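Local coordinates for protein beta-n-acetylhexosaminidase (Streptococcus pneumoniae, PDB 4AZI) that probably hydrolyses terminal beta-linked N-acetylhexosamine residues from glycans, as one of the tandem family 20 glycoside hydrolase modules of an exo-beta-D-N-acetylglucosaminidase, at residues F53-M58 and G164-F169; F158-I163 and N211-M216; I176-T181 and M225-G230. The protein carries 2 engineered substitutions. One frame throughout, in Å; residues are numbered along the deposited sequence.

Running from the N terminus, the chain leaves barrel strand 41-45 and enters the loop that holds 53-58, which helix 153-170 meets 106 residues later in contact 1. Just upstream on the same helix, 158-163 enters contact 2, packing beside helix 203-219. Strand 176-180 follows the first helix and strand 223-227 the second; their pairing is contact 3. Contacts 1 and 2 cross along the chain, as do contacts 2 and 3, whereas contact 1 closes before contact 3 opens. Two consecutive helix-strand pairs of the barrel are thereby joined helix to helix and strand to strand, while Leu213 on Phe179 links the two layers, and the outer loop is tied to them through Met58 and Leu162.

Contact 1. Residues F53-M58 and G164-F169; sequences FLLDDM and GKYMDF
The Phe53 ring directs its edge at one face of the Phe169 ring, an offset edge-to-face pair with planes 62° apart and CZ of Phe53 3.7 Å from CE2 of Phe169. Toward Tyr166 the same ring is inclined by 34°, and CD2 of Phe53 lies 3.6 Å from CE1 of Tyr166. At the edge of the tyrosine ring, close to its plane, sits the carbonyl oxygen of Phe53. Tyr166 OH donates to this O over 2.6 Å, the C=O...donor angle of 169° placing the hydroxyl almost straight beyond the carbonyl. Met58 adds a Met-aromatic contact: bends at chi2 and chi3 fold its chain back, bringing CE to 3.4 Å from Tyr166 OH, with SD obliquely placed to the ring. Leu55 reaches in with both methyls, CD2 at 3.6 Å from CB of Phe169 and CD1 near the Lys165 backbone. Helix 94-106 also packs against Phe53, Leu55 and Phe169. The one strong polar link across the contact is phenol to carbonyl; Leu55 N makes a weak bond to Met58 SD within the loop. The phenol bond fixes where the ring's end lies and fastens the loop after strand 41-45 to helix 153-170 in the barrel's outer layer.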
loop_
_atom_site.group_PDB
_atom_site.type_symbol
_atom_site.label_atom_id
_atom_site.label_comp_id
_atom_site.label_asym_id
_atom_site.label_seq_id
_atom_site.Cartn_x
_atom_site.Cartn_y
_atom_site.Cartn_z
ATOM N N PHE A 53 12.964 0.845 5.711
ATOM C CA PHE A 53 13.291 -0.551 5.437
ATOM C C PHE A 53 14.688 -0.659 4.851
ATOM O O PHE A 53 14.987 -0.074 3.807
ATOM C CB PHE A 53 12.259 -1.182 4.494
ATOM C CG PHE A 53 12.527 -2.626 4.156
ATOM C CD1 PHE A 53 13.022 -3.514 5.111
ATOM C CD2 PHE A 53 12.250 -3.109 2.882
ATOM C CE1 PHE A 53 13.251 -4.849 4.794
ATOM C CE2 PHE A 53 12.472 -4.444 2.558
ATOM C CZ PHE A 53 12.974 -5.314 3.517
ATOM N N LEU A 54 15.533 -1.420 5.537
ATOM C CA LEU A 54 16.867 -1.743 5.043
ATOM C C LEU A 54 17.035 -3.244 4.880
ATOM O O LEU A 54 16.731 -4.020 5.794
ATOM C CB LEU A 54 17.949 -1.216 5.985
ATOM C CG LEU A 54 17.948 0.270 6.338
ATOM C CD1 LEU A 54 18.854 0.508 7.541
ATOM C CD2 LEU A 54 18.386 1.095 5.136
ATOM N N LEU A 55 17.514 -3.636 3.704
ATOM C CA LEU A 55 17.911 -5.006 3.436
ATOM C C LEU A 55 19.259 -5.280 4.096
ATOM O O LEU A 55 20.009 -4.349 4.393
ATOM C CB LEU A 55 18.051 -5.234 1.926
ATOM C CG LEU A 55 16.943 -4.757 0.982
ATOM C CD1 LEU A 55 17.446 -4.712 -0.454
ATOM C CD2 LEU A 55 15.707 -5.636 1.113
ATOM N N ASP A 56 19.576 -6.558 4.285
ATOM C CA ASP A 56 20.872 -6.958 4.820
ATOM C C ASP A 56 22.029 -6.478 3.951
ATOM O O ASP A 56 23.026 -5.989 4.481
ATOM C CB ASP A 56 20.937 -8.471 5.023
ATOM C CG ASP A 56 19.978 -8.952 6.093
ATOM O OD1 ASP A 56 19.714 -8.189 7.046
ATOM O OD2 ASP A 56 19.488 -10.093 5.982
ATOM N N ASP A 57 21.886 -6.620 2.629
ATOM C CA ASP A 57 22.840 -6.059 1.674
ATOM C C ASP A 57 22.237 -4.904 0.879
ATOM O O ASP A 57 21.316 -5.097 0.077
ATOM C CB ASP A 57 23.365 -7.115 0.683
ATOM C CG ASP A 57 24.306 -6.509 -0.350
ATOM O OD1 ASP A 57 25.038 -5.565 0.000
ATOM O OD2 ASP A 57 24.319 -6.957 -1.512
ATOM N N MET A 58 22.802 -3.719 1.075
ATOM C CA MET A 58 22.305 -2.502 0.443
ATOM C C MET A 58 23.296 -1.951 -0.578
ATOM O O MET A 58 23.285 -0.757 -0.873
ATOM C CB MET A 58 21.978 -1.444 1.510
ATOM C CG MET A 58 20.735 -1.747 2.328
ATOM S SD MET A 58 19.220 -1.778 1.346
ATOM C CE MET A 58 18.893 -0.042 1.085
ATOM N N GLY A 164 15.159 -1.354 -7.646
ATOM C CA GLY A 164 15.476 -2.691 -8.167
ATOM C C GLY A 164 15.854 -3.694 -7.084
ATOM O O GLY A 164 15.364 -4.831 -7.081
ATOM N N LYS A 165 16.731 -3.290 -6.164
ATOM C CA LYS A 165 17.120 -4.149 -5.038
ATOM C C LYS A 165 15.932 -4.505 -4.155
ATOM O O LYS A 165 15.724 -5.682 -3.871
ATOM C CB LYS A 165 18.252 -3.542 -4.203
ATOM C CG LYS A 165 19.609 -3.563 -4.888
ATOM C CD LYS A 165 20.107 -4.972 -5.184
ATOM C CE LYS A 165 21.354 -4.894 -6.053
ATOM N NZ LYS A 165 21.914 -6.223 -6.432
ATOM N N TYR A 166 15.146 -3.507 -3.741
ATOM C CA TYR A 166 13.918 -3.783 -2.982
ATOM C C TYR A 166 13.001 -4.747 -3.736
ATOM O O TYR A 166 12.482 -5.693 -3.150
ATOM C CB TYR A 166 13.154 -2.497 -2.618
ATOM C CG TYR A 166 13.804 -1.642 -1.549
ATOM C CD1 TYR A 166 13.971 -2.118 -0.244
ATOM C CD2 TYR A 166 14.231 -0.345 -1.835
ATOM C CE1 TYR A 166 14.559 -1.333 0.738
ATOM C CE2 TYR A 166 14.820 0.450 -0.858
ATOM C CZ TYR A 166 14.981 -0.053 0.429
ATOM O OH TYR A 166 15.556 0.725 1.404
ATOM N N MET A 167 12.814 -4.511 -5.034
ATOM C CA MET A 167 11.990 -5.399 -5.856
ATOM C C MET A 167 12.578 -6.824 -5.898
ATOM O O MET A 167 11.827 -7.810 -5.891
ATOM C CB MET A 167 11.836 -4.846 -7.274
ATOM C CG MET A 167 10.908 -3.659 -7.428
ATOM S SD MET A 167 10.888 -3.212 -9.180
ATOM C CE MET A 167 9.580 -1.979 -9.243
ATOM N N ASP A 168 13.914 -6.915 -5.914
ATOM C CA ASP A 168 14.624 -8.191 -5.818
ATOM C C ASP A 168 14.246 -8.966 -4.544
ATOM O O ASP A 168 13.972 -10.170 -4.609
ATOM C CB ASP A 168 16.156 -8.005 -5.980
ATOM C CG ASP A 168 16.554 -7.580 -7.415
ATOM O OD1 ASP A 168 15.757 -7.802 -8.333
ATOM O OD2 ASP A 168 17.658 -7.026 -7.639
ATOM N N PHE A 169 14.189 -8.280 -3.402
ATOM C CA PHE A 169 13.783 -8.937 -2.144
ATOM C C PHE A 169 12.314 -9.406 -2.150
ATOM O O PHE A 169 12.022 -10.519 -1.712
ATOM C CB PHE A 169 14.083 -8.046 -0.932
ATOM C CG PHE A 169 13.400 -8.488 0.336
ATOM C CD1 PHE A 169 13.970 -9.472 1.145
ATOM C CD2 PHE A 169 12.185 -7.922 0.724
ATOM C CE1 PHE A 169 13.340 -9.882 2.312
ATOM C CE2 PHE A 169 11.546 -8.331 1.893
ATOM C CZ PHE A 169 12.122 -9.318 2.679
#

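Contact 2. Residues F158-I163 and N211-M216; sequences FVKALI and NTLAAM. With BCN (bicine), chain J.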
loop_
_atom_site.group_PDB
_atom_site.type_symbol
_atom_site.label_atom_id
_atom_site.label_comp_id
_atom_site.label_asym_id
_atom_site.label_seq_id
_atom_site.Cartn_x
_atom_site.Cartn_y
_atom_site.Cartn_z
ATOM N N PHE A 158 20.617 6.084 -9.766
ATOM C CA PHE A 158 20.721 5.567 -8.405
ATOM C C PHE A 158 19.397 5.039 -7.857
ATOM O O PHE A 158 19.328 3.908 -7.372
ATOM C CB PHE A 158 21.275 6.608 -7.446
ATOM C CG PHE A 158 21.546 6.055 -6.088
ATOM C CD1 PHE A 158 22.752 5.424 -5.818
ATOM C CD2 PHE A 158 20.577 6.122 -5.092
ATOM C CE1 PHE A 158 22.998 4.889 -4.569
ATOM C CE2 PHE A 158 20.815 5.588 -3.843
ATOM C CZ PHE A 158 22.030 4.970 -3.582
ATOM N N VAL A 159 18.359 5.866 -7.918
ATOM C CA VAL A 159 17.056 5.498 -7.366
ATOM C C VAL A 159 16.507 4.231 -8.016
ATOM O O VAL A 159 16.062 3.332 -7.314
ATOM C CB VAL A 159 16.058 6.667 -7.437
ATOM C CG1 VAL A 159 14.654 6.218 -7.069
ATOM C CG2 VAL A 159 16.510 7.771 -6.490
ATOM N N LYS A 160 16.570 4.159 -9.348
ATOM C CA LYS A 160 16.140 2.977 -10.085
ATOM C C LYS A 160 16.845 1.701 -9.629
ATOM O O LYS A 160 16.212 0.650 -9.504
ATOM C CB LYS A 160 16.359 3.154 -11.588
ATOM C CG LYS A 160 15.388 4.111 -12.252
ATOM C CD LYS A 160 15.545 4.049 -13.757
ATOM C CE LYS A 160 15.673 5.433 -14.362
ATOM N NZ LYS A 160 15.843 5.354 -15.843
ATOM N N ALA A 161 18.157 1.800 -9.408
ATOM C CA ALA A 161 18.943 0.673 -8.926
ATOM C C ALA A 161 18.491 0.275 -7.524
ATOM O O ALA A 161 18.310 -0.912 -7.255
ATOM C CB ALA A 161 20.437 1.000 -8.941
ATOM N N LEU A 162 18.290 1.273 -6.655
ATOM C CA LEU A 162 17.800 1.056 -5.281
ATOM C C LEU A 162 16.437 0.366 -5.259
ATOM O O LEU A 162 16.243 -0.621 -4.554
ATOM C CB LEU A 162 17.723 2.378 -4.510
ATOM C CG LEU A 162 17.285 2.268 -3.040
ATOM C CD1 LEU A 162 18.272 1.406 -2.265
ATOM C CD2 LEU A 162 17.172 3.653 -2.418
ATOM N N ILE A 163 15.497 0.881 -6.044
ATOM C CA ILE A 163 14.168 0.263 -6.121
ATOM C C ILE A 163 14.229 -1.145 -6.716
ATOM O O ILE A 163 13.455 -2.015 -6.321
ATOM C CB ILE A 163 13.146 1.173 -6.827
ATOM C CG1 ILE A 163 12.742 2.289 -5.859
ATOM C CG2 ILE A 163 11.907 0.388 -7.239
ATOM C CD1 ILE A 163 12.267 3.542 -6.537
ATOM N N ASN A 211 7.016 4.203 -16.604
ATOM C CA ASN A 211 6.989 3.008 -17.423
ATOM C C ASN A 211 8.174 2.080 -17.102
ATOM O O ASN A 211 8.019 0.850 -17.037
ATOM C CB ASN A 211 6.954 3.388 -18.916
ATOM C CG ASN A 211 5.644 4.051 -19.335
ATOM O OD1 ASN A 211 4.631 3.961 -18.635
ATOM N ND2 ASN A 211 5.656 4.722 -20.499
ATOM N N THR A 212 9.343 2.678 -16.876
ATOM C CA THR A 212 10.524 1.934 -16.449
ATOM C C THR A 212 10.261 1.116 -15.173
ATOM O O THR A 212 10.519 -0.103 -15.139
ATOM C CB THR A 212 11.745 2.870 -16.286
ATOM O OG1 THR A 212 12.089 3.412 -17.575
ATOM C CG2 THR A 212 12.934 2.121 -15.727
ATOM N N LEU A 213 9.737 1.781 -14.138
ATOM C CA LEU A 213 9.416 1.108 -12.878
ATOM C C LEU A 213 8.361 0.004 -13.021
ATOM O O LEU A 213 8.400 -0.991 -12.282
ATOM C CB LEU A 213 8.990 2.109 -11.793
ATOM C CG LEU A 213 10.045 3.096 -11.282
ATOM C CD1 LEU A 213 9.606 3.662 -9.943
ATOM C CD2 LEU A 213 11.421 2.450 -11.152
ATOM N N ALA A 214 7.423 0.201 -13.950
ATOM C CA ALA A 214 6.397 -0.800 -14.277
ATOM C C ALA A 214 7.051 -2.014 -14.929
ATOM O O ALA A 214 6.810 -3.161 -14.523
ATOM C CB ALA A 214 5.331 -0.199 -15.197
ATOM N N ALA A 215 7.902 -1.755 -15.920
ATOM C CA ALA A 215 8.666 -2.810 -16.591
ATOM C C ALA A 215 9.542 -3.590 -15.610
ATOM O O ALA A 215 9.676 -4.814 -15.705
ATOM C CB ALA A 215 9.521 -2.216 -17.691
ATOM N N MET A 216 10.133 -2.868 -14.665
ATOM C CA MET A 216 11.036 -3.462 -13.710
ATOM C C MET A 216 10.267 -4.432 -12.828
ATOM O O MET A 216 10.742 -5.540 -12.546
ATOM C CB MET A 216 11.698 -2.373 -12.875
ATOM C CG MET A 216 12.982 -1.827 -13.479
ATOM S SD MET A 216 13.561 -0.322 -12.672
ATOM C CE MET A 216 13.745 -0.844 -10.957
HETATM N N1 BCN J . 12.639 -1.110 -20.010
HETATM C C1 BCN J . 13.109 -2.193 -19.104
HETATM C C2 BCN J . 13.393 -1.719 -17.667
HETATM O O21 BCN J . 14.162 -0.742 -17.519
HETATM O O22 BCN J . 12.845 -2.364 -16.748
HETATM C C3 BCN J . 11.832 -0.040 -19.371
HETATM C C4 BCN J . 11.414 1.058 -20.359
HETATM O O4 BCN J . 9.991 1.225 -20.301
HETATM C C5 BCN J . 12.107 -1.664 -21.289
HETATM C C6 BCN J . 10.719 -2.327 -21.166
HETATM O O6 BCN J . 10.860 -3.751 -21.178
#
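Apolar packing carries most of the meeting of Lys160 and Ile163 with Thr212, Leu213 and Met216. Lys160 uses its aliphatic chain: CD lies 3.8 Å from CG2 of Thr212, the two side chains crossing at about a right angle. Ile163 touches Leu213 methyl to methyl, CD1 to CD1 at 4.3 Å, and its CG2 stands equally far from CE of Met216. The short helical segments run nearly parallel, at 24°, yet their axes come no closer than 11.2 Å, so side chains bridge the interval.

A methyl-to-carbonyl C...O contact forms a second group. Met216 also reaches across: its chain is extended at chi2 (168°) and turns at chi3 (58°), setting the terminal methyl CE 3.2 Å from the carbonyl oxygen of Lys160.

No hydrogen bond joins the two segments. The polar end of Thr212 is engaged within its own helix, OG1 bonding to the backbone O of Glu208, which leaves CG2 as the branch facing Lys160.

Contacts with the bound bicine come from the 211-216 side. Its carboxylate oxygen O22 lies 3.3 Å from CG of Met216 and 3.5 Å from CB of Ala215, while O21 approaches CG2 of Thr212. Carbon atoms therefore make the closest approaches to the ligand here, and within these segments the two neighbouring barrel helices are held by van der Waals contact and shape alone.

Contact 3. Residues I176-T181 and M225-G230; sequences IFNFGT and MAFNDG. With OAN (O-(2-acetamido-2-deoxy D-glucopyranosylidene) amino-N-phenylcarbamate), chain C.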
loop_
_atom_site.group_PDB
_atom_site.type_symbol
_atom_site.label_atom_id
_atom_site.label_comp_id
_atom_site.label_asym_id
_atom_site.label_seq_id
_atom_site.Cartn_x
_atom_site.Cartn_y
_atom_site.Cartn_z
ATOM N N ILE A 176 2.215 -8.124 -5.421
ATOM C CA ILE A 176 2.120 -6.733 -5.890
ATOM C C ILE A 176 3.260 -5.868 -5.360
ATOM O O ILE A 176 3.750 -6.094 -4.268
ATOM C CB ILE A 176 0.748 -6.100 -5.549
ATOM C CG1 ILE A 176 -0.387 -6.878 -6.227
ATOM C CG2 ILE A 176 0.689 -4.638 -6.007
ATOM C CD1 ILE A 176 -1.762 -6.714 -5.598
ATOM N N PHE A 177 3.698 -4.903 -6.163
ATOM C CA PHE A 177 4.644 -3.880 -5.705
ATOM C C PHE A 177 4.139 -2.495 -6.096
ATOM O O PHE A 177 3.946 -2.208 -7.280
ATOM C CB PHE A 177 6.054 -4.117 -6.280
ATOM C CG PHE A 177 7.125 -3.242 -5.665
ATOM C CD1 PHE A 177 7.409 -1.983 -6.194
ATOM C CD2 PHE A 177 7.853 -3.682 -4.548
ATOM C CE1 PHE A 177 8.394 -1.177 -5.626
ATOM C CE2 PHE A 177 8.843 -2.884 -3.989
ATOM C CZ PHE A 177 9.114 -1.629 -4.531
ATOM N N ASN A 178 3.925 -1.638 -5.100
ATOM C CA ASN A 178 3.464 -0.270 -5.345
ATOM C C ASN A 178 4.627 0.724 -5.425
ATOM O O ASN A 178 5.280 0.991 -4.411
ATOM C CB ASN A 178 2.474 0.172 -4.257
ATOM C CG ASN A 178 1.800 1.507 -4.573
ATOM O OD1 ASN A 178 1.963 2.068 -5.660
ATOM N ND2 ASN A 178 1.028 2.021 -3.611
ATOM N N PHE A 179 4.864 1.265 -6.623
ATOM C CA PHE A 179 5.905 2.289 -6.847
ATOM C C PHE A 179 5.435 3.748 -6.689
ATOM O O PHE A 179 6.227 4.691 -6.824
ATOM C CB PHE A 179 6.720 2.055 -8.153
ATOM C CG PHE A 179 5.929 2.117 -9.437
ATOM C CD1 PHE A 179 5.729 3.329 -10.096
ATOM C CD2 PHE A 179 5.474 0.951 -10.055
ATOM C CE1 PHE A 179 5.040 3.385 -11.300
ATOM C CE2 PHE A 179 4.784 1.006 -11.266
ATOM C CZ PHE A 179 4.569 2.220 -11.889
ATOM N N GLY A 180 4.148 3.921 -6.389
ATOM C CA GLY A 180 3.625 5.200 -5.909
ATOM C C GLY A 180 3.374 6.217 -6.999
ATOM O O GLY A 180 2.442 6.064 -7.780
ATOM N N THR A 181 4.221 7.253 -7.020
ATOM C CA THR A 181 4.242 8.349 -8.014
ATOM C C THR A 181 3.231 9.473 -7.767
ATOM O O THR A 181 3.085 10.370 -8.603
ATOM C CB THR A 181 4.221 7.881 -9.504
ATOM O OG1 THR A 181 2.908 7.436 -9.866
ATOM C CG2 THR A 181 5.221 6.767 -9.748
ATOM N N MET A 225 1.889 -1.561 -9.300
ATOM C CA MET A 225 0.798 -0.715 -8.867
ATOM C C MET A 225 1.349 0.687 -8.697
ATOM O O MET A 225 2.510 0.857 -8.320
ATOM C CB MET A 225 0.190 -1.223 -7.551
ATOM C CG MET A 225 -1.074 -0.467 -7.149
ATOM S SD MET A 225 -2.067 -1.226 -5.849
ATOM C CE MET A 225 -1.077 -0.932 -4.394
ATOM N N ALA A 226 0.522 1.686 -9.000
ATOM C CA ALA A 226 0.870 3.088 -8.770
ATOM C C ALA A 226 -0.388 3.863 -8.399
ATOM O O ALA A 226 -1.495 3.416 -8.687
ATOM C CB ALA A 226 1.506 3.685 -10.019
ATOM N N PHE A 227 -0.223 5.023 -7.770
ATOM C CA PHE A 227 -1.359 5.913 -7.534
ATOM C C PHE A 227 -1.770 6.564 -8.848
ATOM O O PHE A 227 -0.984 6.636 -9.785
ATOM C CB PHE A 227 -1.049 6.959 -6.467
ATOM C CG PHE A 227 -0.814 6.377 -5.113
ATOM C CD1 PHE A 227 -1.825 5.684 -4.455
ATOM C CD2 PHE A 227 0.424 6.498 -4.503
ATOM C CE1 PHE A 227 -1.604 5.126 -3.210
ATOM C CE2 PHE A 227 0.652 5.949 -3.258
ATOM C CZ PHE A 227 -0.358 5.255 -2.614
ATOM N N ASN A 228 -3.011 7.021 -8.919
ATOM C CA ASN A 228 -3.565 7.459 -10.199
ATOM C C ASN A 228 -3.059 8.804 -10.716
ATOM O O ASN A 228 -3.121 9.048 -11.915
ATOM C CB ASN A 228 -5.097 7.465 -10.140
ATOM C CG ASN A 228 -5.631 8.413 -9.093
ATOM O OD1 ASN A 228 -5.640 8.102 -7.904
ATOM N ND2 ASN A 228 -6.087 9.580 -9.533
ATOM N N ASP A 229 -2.553 9.652 -9.816
ATOM C CA ASP A 229 -2.239 11.072 -10.118
ATOM C C ASP A 229 -1.558 11.326 -11.467
ATOM O O ASP A 229 -2.022 12.141 -12.264
ATOM C CB ASP A 229 -1.340 11.694 -9.037
ATOM C CG ASP A 229 -1.865 11.485 -7.632
ATOM O OD1 ASP A 229 -2.291 10.363 -7.297
ATOM O OD2 ASP A 229 -1.813 12.450 -6.849
ATOM N N GLY A 230 -0.450 10.631 -11.710
ATOM C CA GLY A 230 0.417 10.971 -12.823
ATOM C C GLY A 230 -0.019 10.395 -14.148
ATOM O O GLY A 230 0.595 10.680 -15.166
HETATM C CAH OAN C . -1.930 9.051 -2.670
HETATM C CAG OAN C . -2.186 9.893 -1.410
HETATM O OAN OAN C . -3.185 9.700 -0.733
HETATM N NAI OAN C . -1.263 10.820 -1.144
HETATM C CAB OAN C . -1.294 11.732 0.019
HETATM C CAC OAN C . -0.711 11.024 1.243
HETATM O OAJ OAN C . 0.719 11.109 1.203
HETATM C CAD OAN C . -1.227 11.642 2.535
HETATM O OAK OAN C . -0.618 10.946 3.614
HETATM C CAE OAN C . -2.752 11.471 2.606
HETATM C CAF OAN C . -3.411 12.096 3.840
HETATM O OAM OAN C . -3.267 13.519 3.815
HETATM O OAL OAN C . -3.432 11.989 1.431
HETATM C CAA OAN C . -2.713 12.272 0.301
HETATM N NAY OAN C . -3.295 13.043 -0.591
HETATM O OAQ OAN C . -4.546 13.487 -0.274
HETATM C CAP OAN C . -4.856 14.714 -0.787
HETATM O OAR OAN C . -5.986 15.177 -0.621
HETATM N NAO OAN C . -3.881 15.355 -1.451
HETATM C CAS OAN C . -4.004 16.544 -2.060
HETATM C CAT OAN C . -3.596 16.643 -3.391
HETATM C CAU OAN C . -3.696 17.855 -4.074
HETATM C CAV OAN C . -4.210 18.978 -3.427
HETATM C CAW OAN C . -4.620 18.889 -2.090
HETATM C CAX OAN C . -4.516 17.676 -1.404
HETATM O O HOH W 1 0.490 8.979 -9.587
#
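Met225, Asn178 and Phe227 bury the most surface where strands 176-180 and 223-227 run side by side. Met225 is fixed by its backbone: its N donates to Phe177 O over 3.0 Å, and its O accepts from Phe179 N over 2.9 Å, the parallel-sheet pattern around Asn178. Its side chain points to the same side of the sheet as that of Asn178, and a bend at its last torsion puts CE 3.7 Å from Asn178 CB.

With its CG opposite the backbone N (chi1 -171°), Asn178 OD1 accepts from the backbone N two residues on, Gly180 N, at 3.0 Å, an Asx turn in which the donor stands 53° out of the amide's carbonyl plane. OD1 also lies 3.0 Å from Met225 O, two acceptors with no bond between them. ND2 is hydrogen-bonded to His43 NE2 and lies 3.7 Å from CZ of Phe227, amide and ring planes 70° apart.

Phe227 N donates to Gly180 O over 2.9 Å; the Thr181 hydroxyl's approach to that oxygen is very short and of doubtful geometry. A water donating to Thr181 OG1 and Phe227 O, and accepting from Gly230 N, continues the connection beyond the strands. Over one face of the Phe227 ring, above its centre by 3.7 Å, rests the acetamido methyl CAH of the bound inhibitor. These are adjacent parallel strands of the family 20 TIM barrel, whose C-terminal ends, as is characteristic of that fold, form the substrate pocket.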